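Local coordinates for protein (S)-ureidoglycine aminohydrolase (Escherichia coli, PDB 1RC6) that catalyses the manganese-dependent, stereospecific hydrolysis of (S)-ureidoglycine to (S)-ureidoglycolate and ammonia in allantoin degradation, at residues Leu55-Val60 against Tyr227-Ala232; Glu196-Glu201 against Ser234-Tyr239; Gln200-Tyr205 against Tyr249-Asp254. All coordinates share one frame; numbering follows the deposited sequence.

Contact 1 (Leu55-Val60 against Tyr227-Ala232); sequences LGASFV and YIFMGA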
ATOM      1  N   LEU A  55     -15.207   2.956  -3.787  1.00 43.15           N
ATOM      2  CA  LEU A  55     -14.868   3.889  -2.735  1.00 39.85           C
ATOM      3  C   LEU A  55     -14.385   5.160  -3.419  1.00 37.88           C
ATOM      4  O   LEU A  55     -14.150   6.174  -2.772  1.00 36.43           O
ATOM      5  CB  LEU A  55     -13.747   3.320  -1.869  1.00 38.49           C
ATOM      6  CG  LEU A  55     -13.710   3.731  -0.395  1.00 36.22           C
ATOM      7  CD1 LEU A  55     -12.284   3.675   0.135  1.00 34.63           C
ATOM      8  CD2 LEU A  55     -14.247   5.128  -0.252  1.00 38.30           C
ATOM      9  N   GLY A  56     -14.223   5.089  -4.737  1.00 34.18           N
ATOM     10  CA  GLY A  56     -13.758   6.241  -5.484  1.00 34.04           C
ATOM     11  C   GLY A  56     -12.352   6.088  -6.037  1.00 33.70           C
ATOM     12  O   GLY A  56     -11.941   6.828  -6.931  1.00 33.83           O
ATOM     13  N   ALA A  57     -11.612   5.117  -5.515  1.00 32.81           N
ATOM     14  CA  ALA A  57     -10.244   4.882  -5.954  1.00 32.19           C
ATOM     15  C   ALA A  57     -10.184   4.342  -7.370  1.00 32.51           C
ATOM     16  O   ALA A  57     -11.135   3.725  -7.856  1.00 31.37           O
ATOM     17  CB  ALA A  57      -9.557   3.919  -5.007  1.00 35.66           C
ATOM     18  N   SER A  58      -9.058   4.590  -8.030  1.00 37.40           N
ATOM     19  CA  SER A  58      -8.853   4.117  -9.389  1.00 37.88           C
ATOM     20  C   SER A  58      -7.862   2.968  -9.306  1.00 38.74           C
ATOM     21  O   SER A  58      -7.053   2.755 -10.206  1.00 40.87           O
ATOM     22  CB  SER A  58      -8.293   5.238 -10.265  1.00 34.52           C
ATOM     23  OG  SER A  58      -7.035   5.680  -9.783  1.00 38.40           O
ATOM     24  N   PHE A  59      -7.927   2.242  -8.194  1.00 39.25           N
ATOM     25  CA  PHE A  59      -7.069   1.095  -7.946  1.00 34.95           C
ATOM     26  C   PHE A  59      -7.740   0.230  -6.906  1.00 35.17           C
ATOM     27  O   PHE A  59      -8.780   0.601  -6.358  1.00 35.64           O
ATOM     28  CB  PHE A  59      -5.706   1.536  -7.409  1.00 30.20           C
ATOM     29  CG  PHE A  59      -5.781   2.381  -6.151  1.00 28.29           C
ATOM     30  CD1 PHE A  59      -5.897   3.769  -6.228  1.00 26.41           C
ATOM     31  CD2 PHE A  59      -5.731   1.788  -4.889  1.00 26.37           C
ATOM     32  CE1 PHE A  59      -5.958   4.551  -5.071  1.00 23.36           C
ATOM     33  CE2 PHE A  59      -5.796   2.561  -3.729  1.00 23.02           C
ATOM     34  CZ  PHE A  59      -5.909   3.944  -3.825  1.00 24.84           C
ATOM     35  N   VAL A  60      -7.168  -0.937  -6.647  1.00 29.64           N
ATOM     36  CA  VAL A  60      -7.697  -1.818  -5.619  1.00 26.15           C
ATOM     37  C   VAL A  60      -6.482  -2.241  -4.845  1.00 26.53           C
ATOM     38  O   VAL A  60      -5.507  -2.664  -5.454  1.00 28.91           O
ATOM     39  CB  VAL A  60      -8.331  -3.089  -6.180  1.00 20.37           C
ATOM     40  CG1 VAL A  60      -8.902  -3.897  -5.038  1.00 15.74           C
ATOM     41  CG2 VAL A  60      -9.408  -2.754  -7.199  1.00 18.36           C
ATOM     42  N   TYR A 227      -5.545   2.012   7.856  1.00 35.78           N
ATOM     43  CA  TYR A 227      -5.451   2.262   6.433  1.00 33.21           C
ATOM     44  C   TYR A 227      -6.227   3.521   6.144  1.00 34.07           C
ATOM     45  O   TYR A 227      -7.290   3.728   6.700  1.00 33.93           O
ATOM     46  CB  TYR A 227      -6.057   1.123   5.618  1.00 31.05           C
ATOM     47  CG  TYR A 227      -6.022   1.412   4.137  1.00 25.50           C
ATOM     48  CD1 TYR A 227      -4.843   1.273   3.408  1.00 24.04           C
ATOM     49  CD2 TYR A 227      -7.152   1.884   3.476  1.00 21.64           C
ATOM     50  CE1 TYR A 227      -4.791   1.603   2.047  1.00 20.27           C
ATOM     51  CE2 TYR A 227      -7.122   2.214   2.124  1.00 18.53           C
ATOM     52  CZ  TYR A 227      -5.943   2.072   1.419  1.00 19.65           C
ATOM     53  OH  TYR A 227      -5.925   2.396   0.089  1.00 20.77           O
ATOM     54  N   ILE A 228      -5.716   4.352   5.251  1.00 33.94           N
ATOM     55  CA  ILE A 228      -6.402   5.588   4.948  1.00 34.79           C
ATOM     56  C   ILE A 228      -6.524   5.852   3.460  1.00 35.17           C
ATOM     57  O   ILE A 228      -5.531   5.804   2.732  1.00 34.61           O
ATOM     58  CB  ILE A 228      -5.660   6.777   5.557  1.00 41.58           C
ATOM     59  CG1 ILE A 228      -5.328   6.488   7.013  1.00 42.31           C
ATOM     60  CG2 ILE A 228      -6.500   8.035   5.426  1.00 42.60           C
ATOM     61  CD1 ILE A 228      -4.430   7.526   7.623  1.00 44.84           C
ATOM     62  N   PHE A 229      -7.742   6.139   3.017  1.00 32.06           N
ATOM     63  CA  PHE A 229      -7.970   6.467   1.619  1.00 33.07           C
ATOM     64  C   PHE A 229      -8.185   7.966   1.467  1.00 34.15           C
ATOM     65  O   PHE A 229      -9.197   8.497   1.907  1.00 34.63           O
ATOM     66  CB  PHE A 229      -9.197   5.756   1.058  1.00 34.33           C
ATOM     67  CG  PHE A 229      -9.585   6.247  -0.303  1.00 32.31           C
ATOM     68  CD1 PHE A 229     -10.795   6.901  -0.504  1.00 31.67           C
ATOM     69  CD2 PHE A 229      -8.719   6.081  -1.387  1.00 29.99           C
ATOM     70  CE1 PHE A 229     -11.143   7.384  -1.774  1.00 29.27           C
ATOM     71  CE2 PHE A 229      -9.050   6.557  -2.650  1.00 28.27           C
ATOM     72  CZ  PHE A 229     -10.263   7.209  -2.847  1.00 28.70           C
ATOM     73  N   MET A 230      -7.229   8.635   0.839  1.00 32.83           N
ATOM     74  CA  MET A 230      -7.298  10.072   0.619  1.00 35.59           C
ATOM     75  C   MET A 230      -7.748  10.275  -0.825  1.00 36.34           C
ATOM     76  O   MET A 230      -6.976  10.065  -1.763  1.00 38.52           O
ATOM     77  CB  MET A 230      -5.912  10.680   0.832  1.00 45.87           C
ATOM     78  CG  MET A 230      -5.268  10.372   2.186  1.00 49.33           C
ATOM     79  SD  MET A 230      -3.475  10.752   2.193  1.00 54.97           S
ATOM     80  CE  MET A 230      -2.881   9.732   3.534  1.00 57.23           C
ATOM     81  N   GLY A 231      -8.998  10.680  -1.004  1.00 39.83           N
ATOM     82  CA  GLY A 231      -9.529  10.877  -2.342  1.00 40.18           C
ATOM     83  C   GLY A 231      -8.969  12.044  -3.139  1.00 39.86           C
ATOM     84  O   GLY A 231      -8.171  12.842  -2.643  1.00 40.84           O
ATOM     85  N   ALA A 232      -9.394  12.139  -4.394  1.00 52.77           N
ATOM     86  CA  ALA A 232      -8.949  13.209  -5.276  1.00 52.78           C
ATOM     87  C   ALA A 232      -9.518  14.559  -4.823  1.00 52.87           C
ATOM     88  O   ALA A 232     -10.726  14.696  -4.571  1.00 51.14           O
ATOM     89  CB  ALA A 232      -9.372  12.909  -6.711  1.00 51.49           C
TER

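Contact 2 (Glu196-Glu201 against Ser234-Tyr239); sequences ETHVQE and SLQAGY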
ATOM      1  N   GLU A 196      -0.480  17.974   2.589  1.00 91.87           N
ATOM      2  CA  GLU A 196      -0.551  17.961   1.130  1.00 91.28           C
ATOM      3  C   GLU A 196      -1.980  18.096   0.592  1.00 92.21           C
ATOM      4  O   GLU A 196      -2.952  17.737   1.258  1.00 93.01           O
ATOM      5  CB  GLU A 196       0.062  16.666   0.575  1.00 82.07           C
ATOM      6  CG  GLU A 196       0.480  16.761  -0.891  1.00 80.16           C
ATOM      7  CD  GLU A 196       0.579  15.407  -1.580  1.00 78.13           C
ATOM      8  OE1 GLU A 196       1.188  14.481  -1.008  1.00 76.48           O
ATOM      9  OE2 GLU A 196       0.055  15.270  -2.704  1.00 75.71           O
ATOM     10  N   THR A 197      -2.084  18.626  -0.623  1.00 89.32           N
ATOM     11  CA  THR A 197      -3.357  18.797  -1.318  1.00 87.09           C
ATOM     12  C   THR A 197      -3.101  18.159  -2.678  1.00 86.89           C
ATOM     13  O   THR A 197      -1.998  18.277  -3.215  1.00 85.92           O
ATOM     14  CB  THR A 197      -3.698  20.274  -1.480  1.00 84.67           C
ATOM     15  OG1 THR A 197      -3.625  20.910  -0.198  1.00 82.73           O
ATOM     16  CG2 THR A 197      -5.106  20.440  -2.056  1.00 81.92           C
ATOM     17  N   HIS A 198      -4.100  17.505  -3.260  1.00 77.28           N
ATOM     18  CA  HIS A 198      -3.833  16.815  -4.514  1.00 76.06           C
ATOM     19  C   HIS A 198      -5.031  16.346  -5.323  1.00 72.10           C
ATOM     20  O   HIS A 198      -6.077  16.003  -4.774  1.00 70.79           O
ATOM     21  CB  HIS A 198      -2.970  15.604  -4.181  1.00 84.74           C
ATOM     22  CG  HIS A 198      -3.429  14.883  -2.949  1.00 89.90           C
ATOM     23  ND1 HIS A 198      -4.591  14.143  -2.909  1.00 92.78           N
ATOM     24  CD2 HIS A 198      -2.929  14.864  -1.689  1.00 93.17           C
ATOM     25  CE1 HIS A 198      -4.790  13.702  -1.679  1.00 95.74           C
ATOM     26  NE2 HIS A 198      -3.796  14.126  -0.919  1.00 95.80           N
ATOM     27  N   VAL A 199      -4.848  16.315  -6.640  1.00 72.59           N
ATOM     28  CA  VAL A 199      -5.874  15.833  -7.561  1.00 70.91           C
ATOM     29  C   VAL A 199      -5.773  14.302  -7.542  1.00 70.90           C
ATOM     30  O   VAL A 199      -6.749  13.593  -7.795  1.00 70.90           O
ATOM     31  CB  VAL A 199      -5.622  16.334  -9.013  1.00 75.74           C
ATOM     32  CG1 VAL A 199      -6.492  15.563 -10.006  1.00 72.72           C
ATOM     33  CG2 VAL A 199      -5.921  17.820  -9.109  1.00 73.58           C
ATOM     34  N   GLN A 200      -4.580  13.802  -7.226  1.00 72.82           N
ATOM     35  CA  GLN A 200      -4.340  12.366  -7.177  1.00 73.21           C
ATOM     36  C   GLN A 200      -4.735  11.738  -5.848  1.00 69.93           C
ATOM     37  O   GLN A 200      -4.506  12.308  -4.776  1.00 70.61           O
ATOM     38  CB  GLN A 200      -2.860  12.040  -7.455  1.00 87.41           C
ATOM     39  CG  GLN A 200      -1.978  13.209  -7.896  1.00 99.58           C
ATOM     40  CD  GLN A 200      -1.600  14.135  -6.747  1.00106.63           C
ATOM     41  OE1 GLN A 200      -1.058  13.694  -5.728  1.00111.05           O
ATOM     42  NE2 GLN A 200      -1.878  15.427  -6.910  1.00109.68           N
ATOM     43  N   GLU A 201      -5.327  10.552  -5.935  1.00 69.37           N
ATOM     44  CA  GLU A 201      -5.751   9.799  -4.761  1.00 66.57           C
ATOM     45  C   GLU A 201      -4.517   9.265  -4.036  1.00 63.51           C
ATOM     46  O   GLU A 201      -3.393   9.360  -4.530  1.00 62.71           O
ATOM     47  CB  GLU A 201      -6.593   8.600  -5.179  1.00 61.51           C
ATOM     48  CG  GLU A 201      -7.681   8.890  -6.179  1.00 59.64           C
ATOM     49  CD  GLU A 201      -7.952   7.695  -7.081  1.00 59.17           C
ATOM     50  OE1 GLU A 201      -9.023   7.663  -7.715  1.00 60.38           O
ATOM     51  OE2 GLU A 201      -7.092   6.793  -7.168  1.00 59.20           O
ATOM     52  N   SER A 234      -8.327  16.491  -1.999  1.00 43.88           N
ATOM     53  CA  SER A 234      -8.487  16.479  -0.551  1.00 45.39           C
ATOM     54  C   SER A 234      -7.215  17.012   0.109  1.00 47.89           C
ATOM     55  O   SER A 234      -6.140  16.977  -0.500  1.00 48.28           O
ATOM     56  CB  SER A 234      -8.776  15.051  -0.067  1.00 48.49           C
ATOM     57  OG  SER A 234      -7.706  14.161  -0.355  1.00 46.98           O
ATOM     58  N   LEU A 235      -7.330  17.521   1.337  1.00 53.88           N
ATOM     59  CA  LEU A 235      -6.161  18.038   2.053  1.00 57.65           C
ATOM     60  C   LEU A 235      -5.780  17.147   3.224  1.00 58.21           C
ATOM     61  O   LEU A 235      -6.587  16.908   4.122  1.00 59.66           O
ATOM     62  CB  LEU A 235      -6.409  19.457   2.566  1.00 68.89           C
ATOM     63  CG  LEU A 235      -5.436  19.927   3.667  1.00 73.32           C
ATOM     64  CD1 LEU A 235      -3.986  19.737   3.239  1.00 75.91           C
ATOM     65  CD2 LEU A 235      -5.706  21.386   3.980  1.00 76.81           C
ATOM     66  N   GLN A 236      -4.534  16.685   3.217  1.00 52.98           N
ATOM     67  CA  GLN A 236      -4.031  15.802   4.261  1.00 55.81           C
ATOM     68  C   GLN A 236      -3.046  16.509   5.186  1.00 53.50           C
ATOM     69  O   GLN A 236      -2.562  17.598   4.891  1.00 53.94           O
ATOM     70  CB  GLN A 236      -3.343  14.591   3.622  1.00 77.60           C
ATOM     71  CG  GLN A 236      -4.016  14.089   2.340  1.00 93.21           C
ATOM     72  CD  GLN A 236      -5.422  13.550   2.569  1.00102.25           C
ATOM     73  OE1 GLN A 236      -6.155  13.283   1.615  1.00107.82           O
ATOM     74  NE2 GLN A 236      -5.799  13.380   3.833  1.00108.02           N
ATOM     75  N   ALA A 237      -2.749  15.866   6.308  1.00 53.36           N
ATOM     76  CA  ALA A 237      -1.821  16.400   7.287  1.00 50.69           C
ATOM     77  C   ALA A 237      -1.695  15.419   8.446  1.00 49.24           C
ATOM     78  O   ALA A 237      -2.685  14.826   8.875  1.00 51.50           O
ATOM     79  CB  ALA A 237      -2.310  17.742   7.789  1.00 56.07           C
ATOM     80  N   GLY A 238      -0.480  15.240   8.951  1.00 54.13           N
ATOM     81  CA  GLY A 238      -0.282  14.319  10.057  1.00 54.01           C
ATOM     82  C   GLY A 238       1.069  14.534  10.698  1.00 56.32           C
ATOM     83  O   GLY A 238       1.913  15.236  10.142  1.00 55.24           O
ATOM     84  N   TYR A 239       1.284  13.943  11.866  1.00 46.02           N
ATOM     85  CA  TYR A 239       2.562  14.112  12.540  1.00 49.74           C
ATOM     86  C   TYR A 239       2.854  12.952  13.485  1.00 49.14           C
ATOM     87  O   TYR A 239       1.938  12.348  14.042  1.00 50.14           O
ATOM     88  CB  TYR A 239       2.576  15.447  13.304  1.00 67.55           C
ATOM     89  CG  TYR A 239       1.710  15.470  14.548  1.00 71.04           C
ATOM     90  CD1 TYR A 239       2.168  14.921  15.743  1.00 72.73           C
ATOM     91  CD2 TYR A 239       0.427  16.020  14.525  1.00 72.72           C
ATOM     92  CE1 TYR A 239       1.376  14.910  16.887  1.00 77.00           C
ATOM     93  CE2 TYR A 239      -0.378  16.015  15.667  1.00 76.63           C
ATOM     94  CZ  TYR A 239       0.106  15.458  16.845  1.00 78.03           C
ATOM     95  OH  TYR A 239      -0.674  15.446  17.982  1.00 80.81           O
TER

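Contact 3 (Gln200-Tyr205 against Tyr249-Asp254); sequences QEHGAY and YIYSKD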
ATOM      1  N   GLN A 200      -4.580  13.802  -7.226  1.00 72.82           N
ATOM      2  CA  GLN A 200      -4.340  12.366  -7.177  1.00 73.21           C
ATOM      3  C   GLN A 200      -4.735  11.738  -5.848  1.00 69.93           C
ATOM      4  O   GLN A 200      -4.506  12.308  -4.776  1.00 70.61           O
ATOM      5  CB  GLN A 200      -2.860  12.040  -7.455  1.00 87.41           C
ATOM      6  CG  GLN A 200      -1.978  13.209  -7.896  1.00 99.58           C
ATOM      7  CD  GLN A 200      -1.600  14.135  -6.747  1.00106.63           C
ATOM      8  OE1 GLN A 200      -1.058  13.694  -5.728  1.00111.05           O
ATOM      9  NE2 GLN A 200      -1.878  15.427  -6.910  1.00109.68           N
ATOM     10  N   GLU A 201      -5.327  10.552  -5.935  1.00 69.37           N
ATOM     11  CA  GLU A 201      -5.751   9.799  -4.761  1.00 66.57           C
ATOM     12  C   GLU A 201      -4.517   9.265  -4.036  1.00 63.51           C
ATOM     13  O   GLU A 201      -3.393   9.360  -4.530  1.00 62.71           O
ATOM     14  CB  GLU A 201      -6.593   8.600  -5.179  1.00 61.51           C
ATOM     15  CG  GLU A 201      -7.681   8.890  -6.179  1.00 59.64           C
ATOM     16  CD  GLU A 201      -7.952   7.695  -7.081  1.00 59.17           C
ATOM     17  OE1 GLU A 201      -9.023   7.663  -7.715  1.00 60.38           O
ATOM     18  OE2 GLU A 201      -7.092   6.793  -7.168  1.00 59.20           O
ATOM     19  N   HIS A 202      -4.740   8.689  -2.866  1.00 50.54           N
ATOM     20  CA  HIS A 202      -3.663   8.103  -2.095  1.00 49.50           C
ATOM     21  C   HIS A 202      -4.253   6.971  -1.278  1.00 44.16           C
ATOM     22  O   HIS A 202      -5.416   7.022  -0.885  1.00 46.10           O
ATOM     23  CB  HIS A 202      -3.023   9.134  -1.152  1.00 69.32           C
ATOM     24  CG  HIS A 202      -2.179  10.151  -1.851  1.00 78.56           C
ATOM     25  ND1 HIS A 202      -1.179   9.806  -2.737  1.00 84.02           N
ATOM     26  CD2 HIS A 202      -2.184  11.503  -1.801  1.00 83.89           C
ATOM     27  CE1 HIS A 202      -0.606  10.903  -3.203  1.00 86.99           C
ATOM     28  NE2 HIS A 202      -1.197  11.946  -2.650  1.00 87.89           N
ATOM     29  N   GLY A 203      -3.453   5.941  -1.049  1.00 38.76           N
ATOM     30  CA  GLY A 203      -3.893   4.821  -0.249  1.00 34.81           C
ATOM     31  C   GLY A 203      -2.756   4.610   0.726  1.00 32.58           C
ATOM     32  O   GLY A 203      -1.665   4.240   0.319  1.00 32.91           O
ATOM     33  N   ALA A 204      -2.974   4.859   2.008  1.00 26.92           N
ATOM     34  CA  ALA A 204      -1.885   4.682   2.945  1.00 25.34           C
ATOM     35  C   ALA A 204      -2.188   3.654   4.004  1.00 26.09           C
ATOM     36  O   ALA A 204      -3.307   3.569   4.514  1.00 26.13           O
ATOM     37  CB  ALA A 204      -1.544   5.999   3.592  1.00 31.18           C
ATOM     38  N   TYR A 205      -1.178   2.855   4.312  1.00 37.85           N
ATOM     39  CA  TYR A 205      -1.269   1.836   5.341  1.00 39.69           C
ATOM     40  C   TYR A 205      -0.188   2.209   6.342  1.00 42.14           C
ATOM     41  O   TYR A 205       0.987   2.308   5.983  1.00 41.65           O
ATOM     42  CB  TYR A 205      -0.971   0.452   4.782  1.00 32.85           C
ATOM     43  CG  TYR A 205      -0.993  -0.629   5.835  1.00 35.09           C
ATOM     44  CD1 TYR A 205      -2.204  -1.101   6.352  1.00 38.20           C
ATOM     45  CD2 TYR A 205       0.192  -1.181   6.327  1.00 35.77           C
ATOM     46  CE1 TYR A 205      -2.233  -2.099   7.330  1.00 37.46           C
ATOM     47  CE2 TYR A 205       0.173  -2.179   7.304  1.00 35.96           C
ATOM     48  CZ  TYR A 205      -1.041  -2.634   7.800  1.00 38.09           C
ATOM     49  OH  TYR A 205      -1.062  -3.626   8.763  1.00 39.74           O
ATOM     50  N   TYR A 249       4.456   5.205   7.289  1.00 60.76           N
ATOM     51  CA  TYR A 249       3.406   4.592   6.492  1.00 55.85           C
ATOM     52  C   TYR A 249       3.756   4.533   5.009  1.00 54.23           C
ATOM     53  O   TYR A 249       4.492   5.373   4.494  1.00 53.49           O
ATOM     54  CB  TYR A 249       2.082   5.334   6.674  1.00 42.91           C
ATOM     55  CG  TYR A 249       2.075   6.763   6.198  1.00 39.80           C
ATOM     56  CD1 TYR A 249       2.442   7.809   7.045  1.00 39.45           C
ATOM     57  CD2 TYR A 249       1.647   7.078   4.909  1.00 40.70           C
ATOM     58  CE1 TYR A 249       2.372   9.150   6.618  1.00 38.27           C
ATOM     59  CE2 TYR A 249       1.578   8.407   4.468  1.00 39.16           C
ATOM     60  CZ  TYR A 249       1.938   9.432   5.328  1.00 39.02           C
ATOM     61  OH  TYR A 249       1.856  10.727   4.881  1.00 39.59           O
ATOM     62  N   ILE A 250       3.221   3.522   4.329  1.00 43.09           N
ATOM     63  CA  ILE A 250       3.462   3.337   2.910  1.00 36.47           C
ATOM     64  C   ILE A 250       2.231   3.824   2.175  1.00 35.54           C
ATOM     65  O   ILE A 250       1.122   3.690   2.676  1.00 35.93           O
ATOM     66  CB  ILE A 250       3.712   1.853   2.594  1.00 30.47           C
ATOM     67  CG1 ILE A 250       4.047   1.683   1.111  1.00 25.13           C
ATOM     68  CG2 ILE A 250       2.494   1.015   3.009  1.00 26.28           C
ATOM     69  CD1 ILE A 250       4.585   0.315   0.779  1.00 21.83           C
ATOM     70  N   TYR A 251       2.417   4.400   0.993  1.00 31.86           N
ATOM     71  CA  TYR A 251       1.277   4.896   0.245  1.00 30.22           C
ATOM     72  C   TYR A 251       1.499   5.009  -1.250  1.00 28.80           C
ATOM     73  O   TYR A 251       2.595   5.327  -1.711  1.00 29.37           O
ATOM     74  CB  TYR A 251       0.840   6.260   0.789  1.00 29.48           C
ATOM     75  CG  TYR A 251       1.744   7.410   0.409  1.00 28.67           C
ATOM     76  CD1 TYR A 251       2.870   7.733   1.182  1.00 29.05           C
ATOM     77  CD2 TYR A 251       1.468   8.190  -0.717  1.00 27.38           C
ATOM     78  CE1 TYR A 251       3.696   8.812   0.842  1.00 26.91           C
ATOM     79  CE2 TYR A 251       2.292   9.273  -1.067  1.00 27.85           C
ATOM     80  CZ  TYR A 251       3.399   9.574  -0.284  1.00 27.97           C
ATOM     81  OH  TYR A 251       4.209  10.629  -0.645  1.00 30.23           O
ATOM     82  N   SER A 252       0.429   4.770  -1.996  1.00 19.06           N
ATOM     83  CA  SER A 252       0.451   4.827  -3.442  1.00 22.86           C
ATOM     84  C   SER A 252       0.188   6.231  -3.962  1.00 24.54           C
ATOM     85  O   SER A 252      -0.214   7.114  -3.221  1.00 26.18           O
ATOM     86  CB  SER A 252      -0.580   3.865  -4.009  1.00 40.23           C
ATOM     87  OG  SER A 252      -1.846   4.069  -3.412  1.00 41.74           O
ATOM     88  N   LYS A 253       0.411   6.418  -5.256  1.00 31.04           N
ATOM     89  CA  LYS A 253       0.246   7.706  -5.903  1.00 35.56           C
ATOM     90  C   LYS A 253       0.386   7.512  -7.405  1.00 32.56           C
ATOM     91  O   LYS A 253       1.401   7.017  -7.866  1.00 36.70           O
ATOM     92  CB  LYS A 253       1.344   8.645  -5.399  1.00 55.26           C
ATOM     93  CG  LYS A 253       1.730   9.768  -6.344  1.00 73.17           C
ATOM     94  CD  LYS A 253       3.118  10.324  -6.006  1.00 85.58           C
ATOM     95  CE  LYS A 253       3.460  11.579  -6.820  1.00 92.71           C
ATOM     96  NZ  LYS A 253       2.599  12.761  -6.484  1.00 94.68           N
ATOM     97  N   ASP A 254      -0.633   7.879  -8.167  1.00 26.68           N
ATOM     98  CA  ASP A 254      -0.563   7.772  -9.626  1.00 27.36           C
ATOM     99  C   ASP A 254       0.193   9.017 -10.108  1.00 22.23           C
ATOM    100  O   ASP A 254       0.150  10.066  -9.457  1.00 21.37           O
ATOM    101  CB  ASP A 254      -1.963   7.755 -10.244  1.00 28.38           C
ATOM    102  CG  ASP A 254      -2.749   9.010  -9.933  1.00 36.33           C
ATOM    103  OD1 ASP A 254      -3.170   9.184  -8.771  1.00 46.51           O
ATOM    104  OD2 ASP A 254      -2.938   9.832 -10.845  1.00 46.72           O
TER

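Contact 1 (Leu55-Val60 against Tyr227-Ala232)
F229 reaches out of strand 227-230 into the curve of loop 55-60 and meets L55, G56, A57 and F59. Its CG lies anti to the backbone N (chi1 171°), which lays the ring against the loop. Near the backbone, F229 CB meets the L55 side chain, with L55 CD1 3.8 Å away. The two side chains slide past each other in opposite directions. Further out, F229 CD1 lies 3.6 Å from the same L55 CD1, and L55 CD2 also comes close to this side of the ring. At the next carbon, F229 CE1 approaches the backbone, 3.4 Å from L55 O. The tip, F229 CZ, stands 3.6 Å from A57 N, where the loop passes the end of the ring. On the other side of the ring, F229 CE2 touches A57 CB at 3.6 Å. F59 CZ lies at the edge of the F229 ring, 4.3 Å from F229 CE2.

G56 has a phi of 110°. A side chain on this backbone would be pressed against the carbonyl O of L55.

A second, smaller contact joins Y227 to F59. Y227 and F59 come from opposite directions, and Y227 OH lies in the plane of the F59 ring, 3.8 Å from F59 CE2. The hydroxyl is hydrogen-bonded outside the contact, to S51 and D61. No hydrogen bond joins the two segments; the contact is mainly apolar.

The loop joins strands 46-49 and 60-67 of the N-terminal cupin domain, while strand 227-230 belongs to the C-terminal cupin sheet. There it lies between strands 26-29 and 202-208. A27 and S51 also touch F229, and Y132 of strand 127-135 stacks on F59.

Contact 2 (Glu196-Glu201 against Ser234-Tyr239)
E196 and Q236 hold the two strands together by backbone hydrogen bonds. They form an antiparallel hydrogen-bonded pair: Q236 N gives to E196 O at 2.7 Å, and E196 N gives to Q236 O at 3.1 Å. The second donor sits well above the plane of its carbonyl. T197 and L235 follow as a non-hydrogen-bonded pair. Beyond them, H198 N to S234 O is only a weak bond at 3.5 Å.

The side-chain contacts fall on two faces. On one, L235 CD1 packs 3.6 Å from T197 OG1. On the other, H198 meets S234 and Q236. H198 chi1 is 42°, which tucks the ring between its own backbone N and carbonyl carbon. S234 O lies over one face of this ring. Q236 CG sits at the ring edge, 3.3 Å from H198 NE2. M230 of strand 227-230 packs against H198.

E196, H198 and Q236, with H202 of strand 202-208, are the probable manganese ligands, judged from relatives. E196 and Q236 probably also bind substrate. Three residues from two paired strands and a histidine from the facing sheet, turned into the barrel, are consistent with the metal site of a cupin.

Contact 3 (Gln200-Tyr205 against Tyr249-Asp254)
The first torsions of H202 and Y251 bring their rings together. In H202, chi1 of -73° sets CG beside the backbone N. In Y251, chi1 of 75° holds the ring between backbone N and carbonyl carbon. The side chains then run side by side, and the edge of Y251 points at the face of H202. This is an offset edge-to-face pair with centroids 5.3 Å apart and nearly perpendicular planes.

H202 ND1 donates to S252 O at 2.9 Å, almost straight at 170°. The acceptor lies in the imidazole plane and the donor in the carbonyl plane. This bond fixes the ring rotation and leaves NE2 on the side of E196, consistent with a manganese ligand. K253 CB packs at the same ring's edge, 3.7 Å from H202 CE1. An alanine in place of H202 would probably cost the site one of its presumed metal ligands and leave S252 O without this donor.

Farther along, A204 CB rests 3.6 Å from Y249 CD2 and 3.7 Å from Y251 CB. Y205 and I250 exchange two backbone hydrogen bonds, and S252 N donates to G203 O.

Y249 and K253 probably bind substrate. Strand 202-208 lies between strands 227-230 and 247-254, and the latter also pairs with strand 179-186. On the face bearing Y205 and S252, strand 127-135 of the N-terminal domain packs through Q128 and Y132.

In the fold
Contacts 1 and 3 are buried and share one sheet, in which strands 227-230 and 202-208 are neighbours. Contact 2 is only partly buried and belongs to the smaller sheet facing it in the C-terminal cupin. Their chemistry follows their place. Contact 1 is a mainly apolar join between the two cupin domains, without hydrogen bonds. Contacts 2 and 3 are strand pairings built on backbone bonds. Both also supply probable metal and substrate residues, and they share Q200 and E201, on the turn between strands 193-198 and 202-208. That turn also reaches contact 1, where S58 OG is hydrogen-bonded to E201 OE2. The probable metal site thus lies between the two facing sheets, near the domain interface.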